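Local coordinates for protein glycoside Hydrolase (Bacteroides uniformis, PDB 5TA0) that probably hydrolyses agarose-derived galactans as a barrel-type glycoside hydrolase, holding neoagarooctaose in a pocket of its catalytic domain, at residues D207-D210 with P215-S218; P250-Q255 with A262-F267; M306-S311 with G316-L321. All blocks are in the same frame, centred on the assembly; numbering follows the deposited sequence. Where two conformers were deposited one is given.

Contact 1 (D207-D210 with P215-S218). With SO4 (sulfate ion), chain G.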
loop_
_atom_site.group_PDB
_atom_site.type_symbol
_atom_site.label_atom_id
_atom_site.label_comp_id
_atom_site.label_asym_id
_atom_site.label_seq_id
_atom_site.Cartn_x
_atom_site.Cartn_y
_atom_site.Cartn_z
ATOM N N ASP A 207 -10.282 -4.549 -16.750
ATOM C CA ASP A 207 -11.202 -5.334 -17.590
ATOM C C ASP A 207 -12.056 -4.477 -18.525
ATOM O O ASP A 207 -12.325 -4.884 -19.661
ATOM C CB ASP A 207 -12.106 -6.214 -16.720
ATOM C CG ASP A 207 -11.491 -7.547 -16.400
ATOM O OD1 ASP A 207 -11.811 -8.520 -17.095
ATOM O OD2 ASP A 207 -10.726 -7.657 -15.460
ATOM N N ILE A 208 -12.526 -3.330 -18.067
ATOM C CA ILE A 208 -13.437 -2.488 -18.854
ATOM C C ILE A 208 -12.728 -1.798 -20.013
ATOM O O ILE A 208 -13.316 -1.671 -21.101
ATOM C CB ILE A 208 -14.149 -1.444 -17.954
ATOM C CG1 ILE A 208 -15.198 -2.156 -17.129
ATOM C CG2 ILE A 208 -14.738 -0.260 -18.726
ATOM C CD1 ILE A 208 -15.723 -1.341 -15.965
ATOM N N TYR A 209 -11.510 -1.328 -19.788
ATOM C CA TYR A 209 -10.873 -0.379 -20.704
ATOM C C TYR A 209 -9.503 -0.751 -21.208
ATOM O O TYR A 209 -9.216 -0.510 -22.382
ATOM C CB TYR A 209 -10.787 1.016 -20.068
ATOM C CG TYR A 209 -10.962 2.062 -21.108
ATOM C CD1 TYR A 209 -9.882 2.559 -21.838
ATOM C CD2 TYR A 209 -12.246 2.483 -21.445
ATOM C CE1 TYR A 209 -10.080 3.493 -22.860
ATOM C CE2 TYR A 209 -12.452 3.403 -22.429
ATOM C CZ TYR A 209 -11.394 3.894 -23.135
ATOM O OH TYR A 209 -11.668 4.822 -24.103
ATOM N N ASP A 210 -8.635 -1.288 -20.347
ATOM C CA ASP A 210 -7.191 -1.337 -20.656
ATOM C C ASP A 210 -6.647 -2.660 -21.126
ATOM O O ASP A 210 -5.627 -2.664 -21.827
ATOM C CB ASP A 210 -6.385 -0.851 -19.440
ATOM C CG ASP A 210 -6.776 0.537 -19.036
ATOM O OD1 ASP A 210 -7.019 1.387 -19.909
ATOM O OD2 ASP A 210 -6.841 0.817 -17.816
ATOM N N PRO A 215 -13.670 -4.008 -23.821
ATOM C CA PRO A 215 -14.797 -3.436 -24.572
ATOM C C PRO A 215 -14.788 -1.919 -24.641
ATOM O O PRO A 215 -15.465 -1.346 -25.483
ATOM C CB PRO A 215 -16.019 -3.948 -23.812
ATOM C CG PRO A 215 -15.514 -4.141 -22.404
ATOM C CD PRO A 215 -14.136 -4.694 -22.597
ATOM N N LYS A 216 -14.008 -1.277 -23.771
ATOM C CA LYS A 216 -13.970 0.178 -23.670
ATOM C C LYS A 216 -15.376 0.740 -23.505
ATOM O O LYS A 216 -15.808 1.659 -24.199
ATOM C CB LYS A 216 -13.154 0.817 -24.804
ATOM C CG LYS A 216 -11.659 0.575 -24.607
ATOM C CD LYS A 216 -10.851 1.095 -25.772
ATOM C CE LYS A 216 -9.518 0.380 -25.859
ATOM N NZ LYS A 216 -8.574 0.817 -24.796
ATOM N N SER A 217 -16.092 0.159 -22.555
ATOM C CA SER A 217 -17.378 0.674 -22.121
ATOM C C SER A 217 -17.182 1.855 -21.166
ATOM O O SER A 217 -16.052 2.250 -20.857
ATOM C CB SER A 217 -18.207 -0.451 -21.514
ATOM O OG SER A 217 -17.545 -1.012 -20.392
ATOM N N SER A 218 -18.277 2.457 -20.761
ATOM C CA SER A 218 -18.227 3.698 -19.988
ATOM C C SER A 218 -17.435 3.590 -18.676
ATOM O O SER A 218 -17.659 2.686 -17.852
ATOM C CB SER A 218 -19.642 4.229 -19.696
ATOM O OG SER A 218 -19.641 5.218 -18.692
HETATM S S SO4 G . -21.884 0.378 -21.011
HETATM O O1 SO4 G . -21.344 -0.289 -19.767
HETATM O O2 SO4 G . -21.042 1.588 -21.301
HETATM O O3 SO4 G . -21.849 -0.561 -22.180
HETATM O O4 SO4 G . -23.282 0.909 -20.826
#
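Lys216 lies across the ring of Tyr209, the two side chains running at about a right angle. In one of the two conformers of Lys216, CG sits 3.5 Å from the ring centroid of Tyr209, only 5° off the ring normal, a CH-pi contact over the middle of one face. The lysine chain runs out past the ring and bends at its last torsion (chi4 -74°), which brings NZ back onto the backbone: Lys216 NZ to Tyr209 O is a 2.8 Å hydrogen bond, the ammonium lying nearly along the C=O axis. The backbone adds a weak bond from Lys216 N to Ile208 O (2.8 Å), bent to 127°. Ser217 O comes to the edge of the tyrosine ring, near its plane. The close-packed part is centred on buried Ile208, whose CG2 stands 3.3 Å from Ser217 OG. The solvent side is looser: Pro215 is exposed and touches the helix end mainly with CD, 3.5 Å from Asp207 O. At the far end a sulfate, probably from the crystallisation liquor, accepts a nearly straight 2.9 Å bond through O2 from Ser218 N, and is also held by Lys221 NZ. The contact folds the chain back on the end of helix 204-210. Ser218 then N-caps helix 219-236 through Lys221 N, while Ile208 packs on Leu222 and Tyr209 on Ile219 of that helix.

Contact 2 (P250-Q255 with A262-F267)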
loop_
_atom_site.group_PDB
_atom_site.type_symbol
_atom_site.label_atom_id
_atom_site.label_comp_id
_atom_site.label_asym_id
_atom_site.label_seq_id
_atom_site.Cartn_x
_atom_site.Cartn_y
_atom_site.Cartn_z
ATOM N N PRO A 250 -2.706 2.973 -11.158
ATOM C CA PRO A 250 -3.032 4.401 -11.002
ATOM C C PRO A 250 -1.917 5.233 -11.598
ATOM O O PRO A 250 -0.873 5.412 -10.962
ATOM C CB PRO A 250 -3.167 4.586 -9.461
ATOM C CG PRO A 250 -2.313 3.527 -8.907
ATOM C CD PRO A 250 -2.337 2.354 -9.865
ATOM N N ASP A 251 -2.118 5.664 -12.844
ATOM C CA ASP A 251 -1.088 6.256 -13.698
ATOM C C ASP A 251 -1.532 7.647 -14.149
ATOM O O ASP A 251 -1.916 7.872 -15.305
ATOM C CB ASP A 251 -0.832 5.344 -14.905
ATOM C CG ASP A 251 -0.237 3.985 -14.529
ATOM O OD1 ASP A 251 0.214 3.808 -13.393
ATOM O OD2 ASP A 251 -0.179 3.091 -15.411
ATOM N N PHE A 252 -1.464 8.604 -13.242
ATOM C CA PHE A 252 -2.243 9.828 -13.373
ATOM C C PHE A 252 -1.764 10.767 -14.475
ATOM O O PHE A 252 -2.577 11.509 -15.067
ATOM C CB PHE A 252 -2.248 10.569 -12.042
ATOM C CG PHE A 252 -2.938 9.833 -10.915
ATOM C CD1 PHE A 252 -3.771 8.736 -11.126
ATOM C CD2 PHE A 252 -2.736 10.282 -9.618
ATOM C CE1 PHE A 252 -4.420 8.139 -10.075
ATOM C CE2 PHE A 252 -3.381 9.668 -8.566
ATOM C CZ PHE A 252 -4.209 8.591 -8.788
ATOM N N GLU A 253 -0.469 10.732 -14.757
ATOM C CA GLU A 253 0.148 11.677 -15.685
ATOM C C GLU A 253 -0.132 11.315 -17.130
ATOM O O GLU A 253 0.104 12.136 -18.033
ATOM C CB GLU A 253 1.654 11.787 -15.441
ATOM C CG GLU A 253 2.532 10.729 -16.071
ATOM C CD GLU A 253 2.483 9.366 -15.414
ATOM O OE1 GLU A 253 1.724 9.140 -14.445
ATOM O OE2 GLU A 253 3.252 8.484 -15.845
ATOM N N LEU A 254 -0.567 10.108 -17.395
ATOM C CA LEU A 254 -0.703 9.659 -18.807
ATOM C C LEU A 254 -1.698 10.529 -19.562
ATOM O O LEU A 254 -2.624 11.110 -18.999
ATOM C CB LEU A 254 -1.101 8.189 -18.882
ATOM C CG LEU A 254 -0.074 7.205 -18.316
ATOM C CD1 LEU A 254 -0.569 5.785 -18.531
ATOM C CD2 LEU A 254 1.327 7.377 -18.863
ATOM N N GLN A 255 -1.463 10.612 -20.873
ATOM C CA GLN A 255 -2.198 11.518 -21.765
ATOM C C GLN A 255 -2.249 12.964 -21.247
ATOM O O GLN A 255 -3.305 13.610 -21.226
ATOM C CB GLN A 255 -3.589 10.964 -22.052
ATOM C CG GLN A 255 -3.569 9.671 -22.868
ATOM C CD GLN A 255 -3.308 8.425 -22.050
ATOM O OE1 GLN A 255 -3.970 8.204 -21.020
ATOM N NE2 GLN A 255 -2.375 7.606 -22.492
ATOM N N ALA A 262 -9.981 11.772 -16.375
ATOM C CA ALA A 262 -11.047 10.849 -16.775
ATOM C C ALA A 262 -11.399 9.789 -15.730
ATOM O O ALA A 262 -12.475 9.208 -15.793
ATOM C CB ALA A 262 -10.646 10.143 -18.062
ATOM N N ARG A 263 -10.472 9.530 -14.798
ATOM C CA ARG A 263 -10.567 8.374 -13.909
ATOM C C ARG A 263 -10.666 8.823 -12.447
ATOM O O ARG A 263 -11.773 9.124 -11.998
ATOM C CB ARG A 263 -9.456 7.377 -14.213
ATOM C CG ARG A 263 -9.525 6.854 -15.630
ATOM C CD ARG A 263 -8.497 5.786 -15.832
ATOM N NE ARG A 263 -8.428 5.387 -17.228
ATOM C CZ ARG A 263 -8.022 4.196 -17.659
ATOM N NH1 ARG A 263 -7.726 3.217 -16.825
ATOM N NH2 ARG A 263 -7.971 3.959 -18.969
ATOM N N TRP A 264 -9.555 8.908 -11.717
ATOM C CA TRP A 264 -9.630 9.281 -10.289
ATOM C C TRP A 264 -10.348 10.603 -10.009
ATOM O O TRP A 264 -11.110 10.696 -9.034
ATOM C CB TRP A 264 -8.257 9.193 -9.577
ATOM C CG TRP A 264 -8.114 7.843 -8.921
ATOM C CD1 TRP A 264 -7.558 6.721 -9.457
ATOM C CD2 TRP A 264 -8.666 7.463 -7.671
ATOM N NE1 TRP A 264 -7.673 5.661 -8.577
ATOM C CE2 TRP A 264 -8.365 6.092 -7.481
ATOM C CE3 TRP A 264 -9.341 8.159 -6.660
ATOM C CZ2 TRP A 264 -8.802 5.386 -6.368
ATOM C CZ3 TRP A 264 -9.754 7.452 -5.544
ATOM C CH2 TRP A 264 -9.467 6.088 -5.403
ATOM N N LYS A 265 -10.150 11.620 -10.852
ATOM C CA LYS A 265 -10.891 12.868 -10.663
ATOM C C LYS A 265 -12.408 12.607 -10.685
ATOM O O LYS A 265 -13.148 13.082 -9.819
ATOM C CB LYS A 265 -10.486 13.915 -11.709
ATOM C CG LYS A 265 -11.124 15.301 -11.524
ATOM C CD LYS A 265 -12.318 15.451 -12.474
ATOM C CE LYS A 265 -12.789 16.877 -12.788
ATOM N NZ LYS A 265 -13.468 17.603 -11.705
ATOM N N GLN A 266 -12.870 11.882 -11.702
ATOM C CA GLN A 266 -14.279 11.556 -11.838
ATOM C C GLN A 266 -14.789 10.649 -10.745
ATOM O O GLN A 266 -15.929 10.807 -10.304
ATOM C CB GLN A 266 -14.572 10.919 -13.212
ATOM C CG GLN A 266 -14.203 11.763 -14.424
ATOM C CD GLN A 266 -14.837 13.136 -14.423
ATOM O OE1 GLN A 266 -15.990 13.311 -14.023
ATOM N NE2 GLN A 266 -14.065 14.128 -14.826
ATOM N N PHE A 267 -13.976 9.676 -10.310
ATOM C CA PHE A 267 -14.411 8.804 -9.238
ATOM C C PHE A 267 -14.641 9.592 -7.934
ATOM O O PHE A 267 -15.660 9.431 -7.270
ATOM C CB PHE A 267 -13.408 7.688 -8.997
ATOM C CG PHE A 267 -13.792 6.755 -7.882
ATOM C CD1 PHE A 267 -14.907 5.947 -7.959
ATOM C CD2 PHE A 267 -13.014 6.671 -6.738
ATOM C CE1 PHE A 267 -15.238 5.059 -6.945
ATOM C CE2 PHE A 267 -13.356 5.808 -5.710
ATOM C CZ PHE A 267 -14.453 5.005 -5.804
#
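Phe252 and Trp264 meet across backbones that stay well apart, their CA atoms 8.0 Å from one another; Phe252 lies in a type I turn from Asp251 to Leu254, closed by a weak bond from Leu254 N to Asp251 O, and Trp264 opens a helix just after Arg263. The contact is carried mostly by the two rings, with Trp264 CB also against the phenyl ring. CE1 of Phe252 reaches CD1 of Trp264 at 3.5 Å, and CZ of Phe252 follows at 3.9 Å from the same CD1, so one corner of the phenyl ring lies against the pyrrole side of the indole. The planes are inclined at 56° with ring centroids 5.3 Å apart, an oblique pair. Phe252 holds its CG anti to its own carbonyl carbon (chi1 -64°), which carries the ring from the turn into the interior. Both residues belong to a beta-alpha unit of the barrel: the 250-255 loop follows strand 242-247, and helix 264-271 leads back to the adjacent parallel strand 277-285. The indole is fixed from the strand side, NE1 bonding to Thr247 OG1 while Tyr245 stacks on it and Phe278 meets it edge-to-face. Phe252 is enclosed by Trp260, Met306 and Ile307, and by Phe603 of strand 602-609, so its ring also bridges from the barrel to a beta-sheet domain. With an alanine here, CD1 of the indole would probably lose its aromatic neighbour, and a gap would be likely to open between the loop, helix 298-315 and strand 602-609. A calcium ion lies about 4 Å from the nearest atom of the Phe252 side chain.

Contact 3 (M306-S311 with G316-L321)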
loop_
_atom_site.group_PDB
_atom_site.type_symbol
_atom_site.label_atom_id
_atom_site.label_comp_id
_atom_site.label_asym_id
_atom_site.label_seq_id
_atom_site.Cartn_x
_atom_site.Cartn_y
_atom_site.Cartn_z
ATOM N N MET A 306 -1.728 13.333 -4.928
ATOM C CA MET A 306 -2.770 13.831 -5.791
ATOM C C MET A 306 -4.154 13.388 -5.347
ATOM O O MET A 306 -5.094 14.175 -5.331
ATOM C CB MET A 306 -2.485 13.393 -7.228
ATOM C CG MET A 306 -3.248 14.194 -8.250
ATOM S SD MET A 306 -2.490 14.141 -9.892
ATOM C CE MET A 306 -3.331 15.525 -10.671
ATOM N N ILE A 307 -4.265 12.120 -4.932
ATOM C CA ILE A 307 -5.532 11.634 -4.370
ATOM C C ILE A 307 -5.907 12.493 -3.147
ATOM O O ILE A 307 -7.033 12.981 -3.036
ATOM C CB ILE A 307 -5.468 10.150 -3.992
ATOM C CG1 ILE A 307 -5.311 9.275 -5.247
ATOM C CG2 ILE A 307 -6.699 9.740 -3.230
ATOM C CD1 ILE A 307 -5.033 7.821 -4.919
ATOM N N GLU A 308 -4.956 12.697 -2.236
ATOM C CA GLU A 308 -5.246 13.473 -1.020
ATOM C C GLU A 308 -5.608 14.920 -1.335
ATOM O O GLU A 308 -6.583 15.435 -0.786
ATOM C CB GLU A 308 -4.050 13.463 -0.089
ATOM C CG GLU A 308 -3.759 12.107 0.527
ATOM C CD GLU A 308 -2.450 12.057 1.299
ATOM O OE1 GLU A 308 -2.078 10.925 1.731
ATOM O OE2 GLU A 308 -1.742 13.089 1.440
ATOM N N GLN A 309 -4.820 15.563 -2.203
ATOM C CA GLN A 309 -5.062 16.978 -2.488
ATOM C C GLN A 309 -6.400 17.210 -3.174
ATOM O O GLN A 309 -7.124 18.155 -2.821
ATOM C CB GLN A 309 -3.933 17.544 -3.349
ATOM C CG GLN A 309 -4.142 18.980 -3.855
ATOM C CD GLN A 309 -4.052 20.020 -2.756
ATOM O OE1 GLN A 309 -2.971 20.408 -2.330
ATOM N NE2 GLN A 309 -5.195 20.470 -2.297
ATOM N N TYR A 310 -6.739 16.365 -4.157
ATOM C CA TYR A 310 -8.028 16.551 -4.834
ATOM C C TYR A 310 -9.198 16.179 -3.927
ATOM O O TYR A 310 -10.255 16.837 -3.952
ATOM C CB TYR A 310 -8.107 15.897 -6.212
ATOM C CG TYR A 310 -9.354 16.307 -6.927
ATOM C CD1 TYR A 310 -10.389 15.409 -7.158
ATOM C CD2 TYR A 310 -9.563 17.628 -7.273
ATOM C CE1 TYR A 310 -11.574 15.808 -7.754
ATOM C CE2 TYR A 310 -10.720 18.040 -7.885
ATOM C CZ TYR A 310 -11.728 17.141 -8.122
ATOM O OH TYR A 310 -12.899 17.546 -8.711
ATOM N N SER A 311 -9.022 15.159 -3.073
ATOM C CA SER A 311 -10.025 14.876 -2.059
ATOM C C SER A 311 -10.274 16.085 -1.160
ATOM O O SER A 311 -11.414 16.420 -0.866
ATOM C CB SER A 311 -9.626 13.655 -1.242
ATOM O OG SER A 311 -9.510 12.496 -2.055
ATOM N N GLY A 316 -13.450 18.047 0.741
ATOM C CA GLY A 316 -13.098 18.745 1.983
ATOM C C GLY A 316 -12.417 17.906 3.029
ATOM O O GLY A 316 -12.283 18.358 4.172
ATOM N N GLU A 317 -11.952 16.704 2.690
ATOM C CA GLU A 317 -11.295 15.842 3.664
ATOM C C GLU A 317 -10.507 14.777 2.931
ATOM O O GLU A 317 -10.898 14.385 1.812
ATOM C CB GLU A 317 -12.323 15.169 4.576
ATOM C CG GLU A 317 -13.137 14.085 3.883
ATOM C CD GLU A 317 -14.392 13.688 4.637
ATOM O OE1 GLU A 317 -14.537 14.027 5.829
ATOM O OE2 GLU A 317 -15.260 13.037 4.011
ATOM N N VAL A 318 -9.446 14.284 3.569
ATOM C CA VAL A 318 -8.665 13.134 3.065
ATOM C C VAL A 318 -9.387 11.867 3.467
ATOM O O VAL A 318 -9.725 11.692 4.662
ATOM C CB VAL A 318 -7.247 13.102 3.635
ATOM C CG1 VAL A 318 -6.505 11.822 3.240
ATOM C CG2 VAL A 318 -6.458 14.317 3.167
ATOM N N LYS A 319 -9.600 10.982 2.511
ATOM C CA LYS A 319 -10.265 9.711 2.746
ATOM C C LYS A 319 -9.227 8.654 3.144
ATOM O O LYS A 319 -8.151 8.612 2.556
ATOM C CB LYS A 319 -10.923 9.314 1.425
ATOM C CG LYS A 319 -11.895 8.169 1.516
ATOM C CD LYS A 319 -13.227 8.585 2.113
ATOM C CE LYS A 319 -14.011 9.549 1.234
ATOM N NZ LYS A 319 -15.376 9.800 1.785
ATOM N N PRO A 320 -9.531 7.768 4.116
ATOM C CA PRO A 320 -8.569 6.700 4.418
ATOM C C PRO A 320 -8.220 5.913 3.150
ATOM O O PRO A 320 -9.112 5.628 2.350
ATOM C CB PRO A 320 -9.296 5.813 5.428
ATOM C CG PRO A 320 -10.338 6.696 6.047
ATOM C CD PRO A 320 -10.743 7.670 4.961
ATOM N N LEU A 321 -6.946 5.584 2.998
ATOM C CA LEU A 321 -6.451 4.902 1.802
ATOM C C LEU A 321 -6.040 3.468 2.139
ATOM O O LEU A 321 -5.266 3.240 3.101
ATOM C CB LEU A 321 -5.262 5.645 1.204
ATOM C CG LEU A 321 -4.655 5.074 -0.088
ATOM C CD1 LEU A 321 -5.637 5.166 -1.246
ATOM C CD2 LEU A 321 -3.355 5.786 -0.440
#
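Glu308 and Ser311 carry the helix side of this contact, meeting Val318 and the backbone of Gly316 and Glu317. Ile307 matters through its carbonyl, which takes two bonds from Ser311: the helical one from N at 2.9 Å, and a second from OG at 2.7 Å. The two donors arrive from opposite faces of the Ile307 carbonyl plane, the hydroxyl 37° out of it. Next, Glu308 lays its aliphatic part against Val318, CG to CG1 at 3.9 Å and CB to CG2 at 4.1 Å. Beyond CG the glutamate extends to a carboxylate gripped by Arg360 through OE1 and by Lys529 and Tyr531 through OE2, surroundings likely to keep this buried group ionised. Ser311 closes the walk. Its OG stands anti to the carbonyl carbon (chi1 -61°), the position from which it folds back onto Ile307 and leaves CB to pack 3.4 Å from Glu317 O. Ser311 O receives a weak, bent bond from Gly316 N at 3.1 Å. Gly316 is where the chain quits the helix with positive phi, a conformation that suits glycine, and it turns the 316-321 segment back along helix 298-315. From there the chain enters strand 321-326 of the barrel, the backbone of Leu321 hydrogen-bonding Asn363 and Cys365 at neighbouring strand 364-369, while Ile307 and Ser311 rest on Phe278 of strand 277-285. Across the helix, Gln309 packs on strands 523-538 and 631-642.

In the fold
The contacts follow one another along the chain, each closing before the next opens, and all lie in or between beta-alpha units of the parallel barrel. The centres of contacts 1 and 2 are about 14 Å apart, as are those of contacts 2 and 3; the centres of contacts 1 and 3 are about 26 Å apart, with no touch. Contact 2 is thus the middle piece. Asp210 of contact 1 forms a salt bridge to Arg263, and contact 2 reaches contact 3 through the Phe252 ring and a probable hydrogen bond between Lys265 and Tyr310. The series joins helix 204-210 to helix 298-315, which lies against the sheet containing strands 523-538 and 631-642, linking barrel and beta-sheet domain.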